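Local coordinates for periplasmic divalent cation tolerance protein (Xylella fastidiosa, PDB 2NUH) that is of uncertain function but belongs to the CutA family of divalent cation tolerance proteins and may bind copper ions, at residues A[18-21]-A[22-26]. Numbering follows the deposited sequence.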
# COMPACT_ATOMS: atom_id res chain seq x y z
N ALA A 18 5.89 7.44 3.57
CA ALA A 18 4.51 6.98 3.74
C ALA A 18 3.55 8.07 3.30
O ALA A 18 2.54 7.78 2.68
CB ALA A 18 4.25 6.58 5.20
N GLU A 19 3.87 9.31 3.63
CA GLU A 19 2.99 10.42 3.28
C GLU A 19 3.00 10.63 1.78
O GLU A 19 1.95 10.86 1.18
CB GLU A 19 3.43 11.69 4.00
CG GLU A 19 3.38 11.52 5.52
CD GLU A 19 3.68 12.79 6.29
OE1 GLU A 19 3.78 12.69 7.54
OE2 GLU A 19 3.82 13.88 5.66
N ILE A 20 4.18 10.56 1.18
CA ILE A 20 4.28 10.75 -0.27
C ILE A 20 3.46 9.68 -0.97
O ILE A 20 2.65 9.98 -1.84
CB ILE A 20 5.73 10.69 -0.74
CG1 ILE A 20 6.51 11.89 -0.20
CG2 ILE A 20 5.83 10.63 -2.28
CD1 ILE A 20 8.00 11.68 -0.23
N ILE A 21 3.66 8.43 -0.58
CA ILE A 21 2.97 7.34 -1.25
C ILE A 21 1.47 7.45 -1.03
O ILE A 21 0.68 7.29 -1.97
CB ILE A 21 3.50 5.98 -0.77
CG1 ILE A 21 4.88 5.74 -1.38
CG2 ILE A 21 2.53 4.85 -1.14
CD1 ILE A 21 5.73 4.74 -0.60
N SER A 22 1.08 7.71 0.21
CA SER A 22 -0.33 7.81 0.53
C SER A 22 -0.99 8.91 -0.27
O SER A 22 -2.05 8.70 -0.89
CB SER A 22 -0.49 8.11 2.02
OG SER A 22 -0.06 7.02 2.80
N ARG A 23 -0.37 10.09 -0.27
CA ARG A 23 -0.97 11.23 -0.92
C ARG A 23 -1.04 11.02 -2.42
O ARG A 23 -2.06 11.29 -3.05
CB ARG A 23 -0.21 12.51 -0.60
CG ARG A 23 -0.33 12.97 0.83
CD ARG A 23 0.36 14.34 1.02
NE ARG A 23 0.02 15.28 -0.05
CZ ARG A 23 0.86 15.67 -1.01
NH1 ARG A 23 0.46 16.52 -1.95
NH2 ARG A 23 2.10 15.21 -1.04
N VAL A 24 0.05 10.52 -3.00
CA VAL A 24 0.08 10.37 -4.45
C VAL A 24 -0.90 9.31 -4.93
O VAL A 24 -1.61 9.50 -5.89
CB VAL A 24 1.49 10.08 -4.98
CG1 VAL A 24 1.43 9.68 -6.46
CG2 VAL A 24 2.35 11.32 -4.82
N LEU A 25 -0.94 8.17 -4.24
CA LEU A 25 -1.85 7.12 -4.68
C LEU A 25 -3.30 7.59 -4.62
O LEU A 25 -4.08 7.24 -5.50
CB LEU A 25 -1.68 5.87 -3.83
CG LEU A 25 -0.37 5.11 -4.07
CD1 LEU A 25 -0.36 3.84 -3.23
CD2 LEU A 25 -0.19 4.78 -5.54
N VAL A 26 -3.65 8.36 -3.60
CA VAL A 26 -5.01 8.86 -3.48
C VAL A 26 -5.23 9.97 -4.50
O VAL A 26 -6.24 9.97 -5.20
CB VAL A 26 -5.31 9.35 -2.05
CG1 VAL A 26 -6.68 10.03 -1.99
CG2 VAL A 26 -5.25 8.19 -1.08
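From Ala18 to Leu25 the backbone runs as regular alpha helix, the amides of Ser22, Arg23, Val24 and Leu25 each bonding to the carbonyl four residues back, with Arg23 N to Glu19 O at 2.8 Å. Ala18 O accepts Ser22 N at 2.9 Å. Ser22 OG reaches Ala18 O at 2.7 Å from the opposite face of the carbonyl plane, the familiar return of a helical serine hydroxyl to the carbonyl four residues back. The serine reaches back this way because OG sits beside its own backbone N (chi1 -67°), which gives the hydroxyl of this buried serine an acceptor within the helix. One turn apart, Ile21 and Leu25 run alongside each other, methyl CG2 of Ile21 against CD1 of Leu25 at 3.7 Å. Ile20 and Val24 meet more loosely on another side, CG2 to CG2 at 4.4 Å. In this ferredoxin-like fold of the GlnB-like CutA family, helix 15-27 packs on the antiparallel sheet: Ala18 and Ile21 touch Leu58, Leu25 rests on Ile60, and Ser22 touches Val34 and Gln36 of strand 33-38. Ile21 also meets Leu74 and Leu77, and Val24 meets Leu77, placing helix 15-27 against helix 67-77 as well.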